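Side-chain contacts in enoyl-CoA hydratase (Mycobacterium tuberculosis, PDB 5KJP), which probably catalyses the reversible addition of water across the double bond of enoyl-CoA thioesters in fatty-acid metabolism, as a member of the crotonase superfamily: residues A38-A41 and A42-R45; A163-L166 and A167-D171; T215-I218 and I219-R223; F231-Q234 and M235-L238. All blocks are in the same frame, centred on the assembly; numbering follows the deposited sequence.

Contact 1: A38-A41 and A42-R45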
loop_
_atom_site.group_PDB
_atom_site.type_symbol
_atom_site.label_atom_id
_atom_site.label_comp_id
_atom_site.label_asym_id
_atom_site.label_seq_id
_atom_site.Cartn_x
_atom_site.Cartn_y
_atom_site.Cartn_z
ATOM N N ALA A 38 8.400 -14.536 25.541
ATOM C CA ALA A 38 9.092 -13.257 25.476
ATOM C C ALA A 38 10.541 -13.467 25.054
ATOM O O ALA A 38 11.168 -14.458 25.421
ATOM C CB ALA A 38 9.028 -12.530 26.823
ATOM N N VAL A 39 11.070 -12.531 24.280
ATOM C CA VAL A 39 12.424 -12.666 23.765
ATOM C C VAL A 39 13.460 -12.169 24.768
ATOM O O VAL A 39 13.534 -10.974 25.060
ATOM C CB VAL A 39 12.591 -11.904 22.434
ATOM C CG1 VAL A 39 14.017 -12.063 21.893
ATOM C CG2 VAL A 39 11.555 -12.385 21.411
ATOM N N ASN A 40 14.248 -13.097 25.305
ATOM C CA ASN A 40 15.426 -12.741 26.089
ATOM C C ASN A 40 16.685 -12.962 25.250
ATOM O O ASN A 40 16.593 -13.171 24.032
ATOM C CB ASN A 40 15.489 -13.543 27.392
ATOM C CG ASN A 40 15.523 -15.046 27.160
ATOM O OD1 ASN A 40 15.555 -15.512 26.020
ATOM N ND2 ASN A 40 15.523 -15.814 28.251
ATOM N N ALA A 41 17.851 -12.917 25.890
ATOM C CA ALA A 41 19.114 -13.116 25.179
ATOM C C ALA A 41 19.164 -14.490 24.513
ATOM O O ALA A 41 19.570 -14.608 23.353
ATOM C CB ALA A 41 20.296 -12.943 26.126
ATOM N N ALA A 42 18.745 -15.519 25.249
ATOM C CA ALA A 42 18.761 -16.893 24.742
ATOM C C ALA A 42 17.881 -17.047 23.498
ATOM O O ALA A 42 18.290 -17.657 22.504
ATOM C CB ALA A 42 18.319 -17.866 25.829
ATOM N N VAL A 43 16.674 -16.491 23.552
ATOM C CA VAL A 43 15.763 -16.581 22.417
ATOM C C VAL A 43 16.286 -15.773 21.233
ATOM O O VAL A 43 16.219 -16.223 20.092
ATOM C CB VAL A 43 14.345 -16.094 22.774
ATOM C CG1 VAL A 43 13.485 -16.001 21.521
ATOM C CG2 VAL A 43 13.702 -17.035 23.784
ATOM N N SER A 44 16.813 -14.583 21.508
ATOM C CA SER A 44 17.365 -13.746 20.448
ATOM C C SER A 44 18.476 -14.482 19.698
ATOM O O SER A 44 18.466 -14.553 18.467
ATOM C CB SER A 44 17.892 -12.429 21.026
ATOM O OG SER A 44 18.367 -11.591 19.989
ATOM N N ARG A 45 19.426 -15.039 20.449
ATOM C CA ARG A 45 20.514 -15.816 19.856
ATOM C C ARG A 45 20.002 -17.056 19.134
ATOM O O ARG A 45 20.476 -17.391 18.048
ATOM C CB ARG A 45 21.528 -16.234 20.923
ATOM C CG ARG A 45 22.705 -17.027 20.366
ATOM C CD ARG A 45 23.517 -16.190 19.384
ATOM N NE ARG A 45 24.487 -16.980 18.628
ATOM C CZ ARG A 45 25.691 -17.326 19.076
ATOM N NH1 ARG A 45 26.087 -16.951 20.285
ATOM N NH2 ARG A 45 26.502 -18.048 18.312
#
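A first torsion of 59° sets the side chain of Asn40 between its own backbone N and carbonyl carbon, from where the amide folds forward over the first turn of helix 41-56 and meets Val43. This is an N-cap. Asn40 OD1 accepts from Val43 N at 2.9 Å, with an N-H...O angle of 164° and the donor tilted somewhat from the amide plane. The short, polar asparagine suits the place because its oxygen can stand in for the carbonyl that the previous helical turn would have supplied. The partial negative charge on OD1 probably also suits the positive end of the helix dipole. On the other branch of the amide, ND2 is hydrogen-bonded to Glu16, which helps hold the amide's rotation.

Behind the cap the helical ladder begins at once, with Ser44 N bonded to Asn40 O and Arg45 N to Ala41 O, both at 2.9 Å. Val39, just before the cap, lays CG1 4.0 Å from Val43 CG1, the two side chains crossing at about a right angle. Two compact beta-branched residues thus pack on the buried flank of the turn, while small Ala41 and Ala42 occupy its partly exposed side. The turn is also bonded to its surroundings: Ser44 OG bonds to Val87 O and Gly95 N, Arg45 NE forms a salt bridge with Asp49, and the Val39 backbone bonds to Gly75 and Asp77. The capping oxygen also touches carbon, as Val43 CG2 lies 3.3 Å from Asn40 OD1.

Contact 2: A163-L166 and A167-D171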
loop_
_atom_site.group_PDB
_atom_site.type_symbol
_atom_site.label_atom_id
_atom_site.label_comp_id
_atom_site.label_asym_id
_atom_site.label_seq_id
_atom_site.Cartn_x
_atom_site.Cartn_y
_atom_site.Cartn_z
ATOM N N ALA A 163 -2.127 1.534 10.105
ATOM C CA ALA A 163 -0.834 1.358 10.760
ATOM C C ALA A 163 -0.557 2.520 11.726
ATOM O O ALA A 163 -0.136 2.301 12.858
ATOM C CB ALA A 163 0.273 1.234 9.722
HETATM N N MSE A 164 -0.810 3.746 11.269
HETATM C CA MSE A 164 -0.718 4.940 12.117
HETATM C C MSE A 164 -1.595 4.806 13.363
HETATM O O MSE A 164 -1.146 5.055 14.490
HETATM C CB MSE A 164 -1.122 6.197 11.327
HETATM C CG MSE A 164 -1.016 7.517 12.106
HETATM SE SE MSE A 164 0.842 8.026 12.492
HETATM C CE MSE A 164 1.350 8.621 10.691
ATOM N N GLU A 165 -2.848 4.409 13.159
ATOM C CA GLU A 165 -3.799 4.281 14.261
ATOM C C GLU A 165 -3.302 3.285 15.300
ATOM O O GLU A 165 -3.298 3.566 16.507
ATOM C CB GLU A 165 -5.170 3.844 13.744
ATOM C CG GLU A 165 -6.156 3.508 14.847
ATOM C CD GLU A 165 -7.418 2.832 14.328
ATOM O OE1 GLU A 165 -7.628 2.788 13.094
ATOM O OE2 GLU A 165 -8.198 2.332 15.165
ATOM N N LEU A 166 -2.866 2.121 14.830
ATOM C CA LEU A 166 -2.373 1.090 15.735
ATOM C C LEU A 166 -1.129 1.561 16.483
ATOM O O LEU A 166 -0.966 1.289 17.676
ATOM C CB LEU A 166 -2.085 -0.193 14.957
ATOM C CG LEU A 166 -3.336 -0.870 14.396
ATOM C CD1 LEU A 166 -2.948 -1.977 13.412
ATOM C CD2 LEU A 166 -4.214 -1.424 15.528
ATOM N N ALA A 167 -0.260 2.283 15.787
ATOM C CA ALA A 167 0.980 2.750 16.391
ATOM C C ALA A 167 0.738 3.840 17.448
ATOM O O ALA A 167 1.417 3.878 18.480
ATOM C CB ALA A 167 1.935 3.255 15.306
ATOM N N LEU A 168 -0.232 4.717 17.203
ATOM C CA LEU A 168 -0.484 5.838 18.113
ATOM C C LEU A 168 -1.365 5.451 19.299
ATOM O O LEU A 168 -1.263 6.043 20.374
ATOM C CB LEU A 168 -1.131 7.008 17.362
ATOM C CG LEU A 168 -0.294 7.643 16.248
ATOM C CD1 LEU A 168 -0.966 8.899 15.711
ATOM C CD2 LEU A 168 1.117 7.946 16.735
ATOM N N THR A 169 -2.249 4.477 19.094
ATOM C CA THR A 169 -3.154 4.047 20.157
ATOM C C THR A 169 -2.586 2.894 20.973
ATOM O O THR A 169 -2.861 2.783 22.169
ATOM C CB THR A 169 -4.518 3.591 19.610
ATOM O OG1 THR A 169 -4.337 2.446 18.766
ATOM C CG2 THR A 169 -5.223 4.723 18.837
ATOM N N GLY A 170 -1.818 2.025 20.316
ATOM C CA GLY A 170 -1.342 0.795 20.935
ATOM C C GLY A 170 -2.418 -0.278 21.035
ATOM O O GLY A 170 -2.259 -1.251 21.777
ATOM N N ASP A 171 -3.510 -0.102 20.291
ATOM C CA ASP A 171 -4.618 -1.062 20.275
ATOM C C ASP A 171 -4.196 -2.425 19.733
ATOM O O ASP A 171 -3.306 -2.518 18.891
ATOM C CB ASP A 171 -5.786 -0.556 19.414
ATOM C CG ASP A 171 -6.641 0.495 20.108
ATOM O OD1 ASP A 171 -6.451 0.766 21.319
ATOM O OD2 ASP A 171 -7.538 1.039 19.425
HETATM O O HOH W 1 -8.229 3.030 17.670
HETATM O O HOH W 2 -0.998 -1.464 18.197
#
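An ST turn at Thr169 and a positive-phi glycine close the C-terminal end of helix 160-169. Thr169 OG1 donates to Glu165 O at 2.7 Å, coming from above the carbonyl plane, while Thr169 N reaches the same oxygen at 2.9 Å from the opposite face. The hydroxyl can do this because a chi1 of 63° tucks it back toward the preceding turn. It then accepts from Asp171 N at 3.1 Å, the bond that makes the ST turn and carries the chain off the helix. Gly170, whose positive phi of 76° favours glycine, still gives its N-H to Leu166 O.

Two waters brace the exit. One donates to both Glu165 OE2 and Asp171 OD2, bridging carboxylate oxygens that lie 4.5 Å apart and would otherwise probably repel each other. The second donates to the backbone oxygens of Leu166 and Asp171. On another side of the helix, Met164, a selenomethionine bent at chi2 and chi3, curls its SE to 3.8 Å from Leu168 CD1.

The second subunit meets this helix end: its Lys203 forms a salt bridge with Asp171, its Asn185 bonds to Glu165 OE1, and its Ile219 packs on Met164. Within the chain, Ala163 and Ala167 are small enough to lie close against helix 150-157.

Contact 3: T215-I218 and I219-R223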
loop_
_atom_site.group_PDB
_atom_site.type_symbol
_atom_site.label_atom_id
_atom_site.label_comp_id
_atom_site.label_asym_id
_atom_site.label_seq_id
_atom_site.Cartn_x
_atom_site.Cartn_y
_atom_site.Cartn_z
ATOM N N THR A 215 12.867 -14.324 -6.389
ATOM C CA THR A 215 11.588 -13.625 -6.384
ATOM C C THR A 215 11.451 -12.796 -5.110
ATOM O O THR A 215 11.073 -11.620 -5.155
ATOM C CB THR A 215 10.415 -14.611 -6.514
ATOM O OG1 THR A 215 10.428 -15.182 -7.831
ATOM C CG2 THR A 215 9.087 -13.898 -6.303
ATOM N N LYS A 216 11.788 -13.403 -3.977
ATOM C CA LYS A 216 11.753 -12.687 -2.711
ATOM C C LYS A 216 12.739 -11.526 -2.731
ATOM O O LYS A 216 12.430 -10.423 -2.276
ATOM C CB LYS A 216 12.057 -13.624 -1.538
ATOM C CG LYS A 216 12.310 -12.882 -0.237
ATOM C CD LYS A 216 12.429 -13.812 0.964
ATOM C CE LYS A 216 13.002 -13.057 2.156
ATOM N NZ LYS A 216 12.956 -13.857 3.421
ATOM N N ARG A 217 13.927 -11.783 -3.266
ATOM C CA ARG A 217 14.954 -10.763 -3.347
ATOM C C ARG A 217 14.486 -9.546 -4.146
ATOM O O ARG A 217 14.714 -8.405 -3.747
ATOM C CB ARG A 217 16.225 -11.339 -3.966
ATOM C CG ARG A 217 17.370 -10.367 -3.946
ATOM C CD ARG A 217 18.676 -11.009 -4.373
ATOM N NE ARG A 217 19.704 -9.991 -4.561
ATOM C CZ ARG A 217 20.854 -10.198 -5.187
ATOM N NH1 ARG A 217 21.134 -11.396 -5.687
ATOM N NH2 ARG A 217 21.723 -9.205 -5.312
ATOM N N ILE A 218 13.826 -9.783 -5.275
ATOM C CA ILE A 218 13.389 -8.672 -6.112
ATOM C C ILE A 218 12.291 -7.883 -5.396
ATOM O O ILE A 218 12.336 -6.657 -5.356
ATOM C CB ILE A 218 12.901 -9.160 -7.496
ATOM C CG1 ILE A 218 14.096 -9.644 -8.325
ATOM C CG2 ILE A 218 12.167 -8.046 -8.247
ATOM C CD1 ILE A 218 13.722 -10.601 -9.438
ATOM N N ILE A 219 11.325 -8.574 -4.801
ATOM C CA ILE A 219 10.253 -7.867 -4.097
ATOM C C ILE A 219 10.795 -7.035 -2.920
ATOM O O ILE A 219 10.417 -5.872 -2.751
ATOM C CB ILE A 219 9.167 -8.836 -3.604
ATOM C CG1 ILE A 219 8.406 -9.414 -4.809
ATOM C CG2 ILE A 219 8.204 -8.126 -2.648
ATOM C CD1 ILE A 219 7.370 -10.468 -4.450
ATOM N N THR A 220 11.705 -7.611 -2.137
ATOM C CA THR A 220 12.268 -6.890 -0.991
ATOM C C THR A 220 13.195 -5.746 -1.422
ATOM O O THR A 220 13.097 -4.641 -0.903
ATOM C CB THR A 220 13.047 -7.836 -0.025
ATOM O OG1 THR A 220 14.193 -8.383 -0.687
ATOM C CG2 THR A 220 12.156 -8.975 0.474
ATOM N N GLU A 221 14.085 -5.998 -2.374
ATOM C CA GLU A 221 15.059 -4.980 -2.761
ATOM C C GLU A 221 14.468 -3.864 -3.625
ATOM O O GLU A 221 14.979 -2.745 -3.623
ATOM C CB GLU A 221 16.241 -5.626 -3.489
ATOM C CG GLU A 221 17.034 -6.578 -2.608
ATOM C CD GLU A 221 18.306 -7.083 -3.269
ATOM O OE1 GLU A 221 18.668 -6.571 -4.346
ATOM O OE2 GLU A 221 18.949 -7.987 -2.697
ATOM N N SER A 222 13.387 -4.151 -4.346
ATOM C CA SER A 222 12.797 -3.154 -5.235
ATOM C C SER A 222 12.252 -1.957 -4.462
ATOM O O SER A 222 12.040 -0.891 -5.038
ATOM C CB SER A 222 11.688 -3.769 -6.088
ATOM O OG SER A 222 10.595 -4.174 -5.288
ATOM N N ARG A 223 12.040 -2.134 -3.159
ATOM C CA ARG A 223 11.609 -1.035 -2.297
ATOM C C ARG A 223 12.593 0.127 -2.359
ATOM O O ARG A 223 12.215 1.282 -2.175
ATOM C CB ARG A 223 11.472 -1.483 -0.842
ATOM C CG ARG A 223 10.652 -2.734 -0.585
ATOM C CD ARG A 223 10.629 -2.991 0.921
ATOM N NE ARG A 223 10.459 -4.395 1.279
ATOM C CZ ARG A 223 10.287 -4.827 2.525
ATOM N NH1 ARG A 223 10.260 -3.963 3.532
ATOM N NH2 ARG A 223 10.141 -6.123 2.769
HETATM O O HOH W 3 20.956 -6.501 -5.968
#
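The last turns of helix 209-221 carry an i to i+4 salt bridge between Arg217 and Glu221. Arg217 runs out fully extended from CG to NE and offers NE, not its terminal nitrogens, to Glu221 OE2 at 2.8 Å. The carboxylate oxygen sits at the guanidinium edge, close to its plane, but is itself met from above the carboxylate plane, and the two flat groups stand 62° apart. A water that donates to Glu221 OE1 and accepts a weak bond from Arg217 NH2 spans the outer ends. Long, charged side chains fit here because they can span one turn to each other, with Arg217 CG also 3.1 Å from Glu221 OE2; both touch Ile237 of helix 230-242.

On a neighbouring face of the helix, Thr220 packs CG2 4.0 Å from Lys216 CG, the side chains slanting across each other. The lysine continues past it, extended, to a salt bridge with Asp125. Chi1 of 65° turns Thr220 OG1 back to the helix, where Lys216 O and Arg217 O both lie 3.1 Å from it.

The buried isoleucines pack on neighbours outside these segments: Ile218 faces helix 230-242 and Leu151 of the third subunit, and Ile219 packs on Tyr160 of that subunit. The main-chain ladder continues with Ser222 N donating to Ile218 O at 2.9 Å.

Contact 4: F231-Q234 and M235-L238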
loop_
_atom_site.group_PDB
_atom_site.type_symbol
_atom_site.label_atom_id
_atom_site.label_comp_id
_atom_site.label_asym_id
_atom_site.label_seq_id
_atom_site.Cartn_x
_atom_site.Cartn_y
_atom_site.Cartn_z
ATOM N N PHE A 231 13.892 -2.014 -13.592
ATOM C CA PHE A 231 14.011 -3.133 -14.521
ATOM C C PHE A 231 15.466 -3.566 -14.737
ATOM O O PHE A 231 15.749 -4.761 -14.844
ATOM C CB PHE A 231 13.346 -2.795 -15.859
ATOM C CG PHE A 231 11.876 -3.129 -15.901
ATOM C CD1 PHE A 231 11.455 -4.437 -16.099
ATOM C CD2 PHE A 231 10.917 -2.140 -15.729
ATOM C CE1 PHE A 231 10.102 -4.754 -16.134
ATOM C CE2 PHE A 231 9.563 -2.448 -15.764
ATOM C CZ PHE A 231 9.155 -3.758 -15.964
ATOM N N ALA A 232 16.386 -2.604 -14.784
ATOM C CA ALA A 232 17.809 -2.927 -14.941
ATOM C C ALA A 232 18.370 -3.603 -13.682
ATOM O O ALA A 232 19.147 -4.555 -13.771
ATOM C CB ALA A 232 18.605 -1.672 -15.280
ATOM N N GLU A 233 17.971 -3.113 -12.514
ATOM C CA GLU A 233 18.349 -3.740 -11.251
ATOM C C GLU A 233 17.796 -5.161 -11.153
ATOM O O GLU A 233 18.479 -6.079 -10.694
ATOM C CB GLU A 233 17.854 -2.904 -10.067
ATOM C CG GLU A 233 18.468 -1.514 -9.968
ATOM C CD GLU A 233 19.894 -1.527 -9.438
ATOM O OE1 GLU A 233 20.521 -2.608 -9.402
ATOM O OE2 GLU A 233 20.385 -0.447 -9.050
ATOM N N GLN A 234 16.555 -5.331 -11.597
ATOM C CA GLN A 234 15.911 -6.637 -11.595
ATOM C C GLN A 234 16.626 -7.642 -12.500
ATOM O O GLN A 234 16.787 -8.810 -12.141
ATOM C CB GLN A 234 14.445 -6.501 -12.025
ATOM C CG GLN A 234 13.709 -7.823 -12.082
ATOM C CD GLN A 234 12.273 -7.669 -12.537
ATOM O OE1 GLN A 234 11.346 -7.853 -11.751
ATOM N NE2 GLN A 234 12.081 -7.334 -13.811
HETATM N N MSE A 235 17.048 -7.171 -13.672
HETATM C CA MSE A 235 17.706 -8.007 -14.674
HETATM C C MSE A 235 18.928 -8.740 -14.118
HETATM O O MSE A 235 19.172 -9.900 -14.450
HETATM C CB MSE A 235 18.117 -7.151 -15.879
HETATM C CG MSE A 235 18.709 -7.936 -17.039
HETATM SE SE MSE A 235 17.519 -9.335 -17.694
HETATM C CE MSE A 235 16.259 -8.222 -18.675
ATOM N N LYS A 236 19.694 -8.055 -13.272
ATOM C CA LYS A 236 20.900 -8.633 -12.677
ATOM C C LYS A 236 20.565 -9.854 -11.828
ATOM O O LYS A 236 21.352 -10.794 -11.723
ATOM C CB LYS A 236 21.627 -7.600 -11.820
ATOM C CG LYS A 236 21.988 -6.313 -12.545
ATOM C CD LYS A 236 22.408 -5.246 -11.543
ATOM C CE LYS A 236 22.871 -3.974 -12.235
ATOM N NZ LYS A 236 22.931 -2.827 -11.284
ATOM N N ILE A 237 19.394 -9.824 -11.210
ATOM C CA ILE A 237 18.946 -10.939 -10.390
ATOM C C ILE A 237 18.322 -12.021 -11.278
ATOM O O ILE A 237 18.432 -13.216 -10.987
ATOM C CB ILE A 237 17.951 -10.456 -9.317
ATOM C CG1 ILE A 237 18.629 -9.435 -8.396
ATOM C CG2 ILE A 237 17.407 -11.627 -8.504
ATOM C CD1 ILE A 237 17.668 -8.718 -7.467
ATOM N N LEU A 238 17.702 -11.603 -12.381
ATOM C CA LEU A 238 17.014 -12.533 -13.280
ATOM C C LEU A 238 17.948 -13.486 -14.019
ATOM O O LEU A 238 17.646 -14.671 -14.163
ATOM C CB LEU A 238 16.186 -11.768 -14.319
ATOM C CG LEU A 238 14.932 -11.024 -13.862
ATOM C CD1 LEU A 238 14.243 -10.389 -15.059
ATOM C CD2 LEU A 238 13.992 -11.976 -13.155
#
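The carboxylate of Glu233 takes Lys236 over one of its faces: Lys236 NZ lies 3.1 Å from Glu233 OE1, 56° out of the carboxylate plane. This is an i to i+3 salt bridge on helix 230-242. The two side chains run side by side and point the same way, which a spacing of three residues allows; the bend of Glu233 at chi2, -76°, brings its carboxylate round to the extended lysine. Both residues suit an outer flank of the helix, where Lys236 is exposed and its methylenes can pass along the backbone, CG lying 3.6 Å from Ala232 O.

A second flat group is the amide of Gln234: Leu238 CD1 sits over one of its faces, 3.9 Å from Gln234 NE2. Closer to the backbone Gln234 CG and Leu238 CG are also 3.9 Å apart, so the aliphatic part of an extended glutamine packs on leucine. On this inner side Gln234 touches Trp225 of its own chain and Gly147 of the third subunit, while Leu238 packs on Val145 and Phe231 on Glu98 of that subunit. Ile237, between the two flanks, is turned to helix 209-221, a place for a branched apolar residue.

The main chain tightens locally here. Ile237 N stands 3.9 Å from Glu233 O, the usual i to i+4 partner, and turns instead to Gln234 O. That oxygen accepts two N-H groups, each at 2.9 Å: Leu238 N in the carbonyl plane and Ile237 N well above it.

Overall arrangement
The four contacts follow one another along a single chain of the crotonase family and build three separate regions. Contacts 3 and 4 form one unit: their centres are about 10 Å apart, and successive helices meet where Ile237 CD1 packs 3.8 Å from Ile218 CG1. Both also touch the third subunit. Contact 2 stands apart, its nearest atoms about 13 Å from contact 3 within the chain, yet it meets the second subunit through Ile219, a residue belonging to contact 3 of that copy. Contact 1 touches no other subunit and lies across the chain's centre from contacts 3 and 4, with centres about 28 and 37 Å away. Contacts 2, 3 and 4 thus lie at subunit interfaces of the trimer, while contact 1 lies within one subunit.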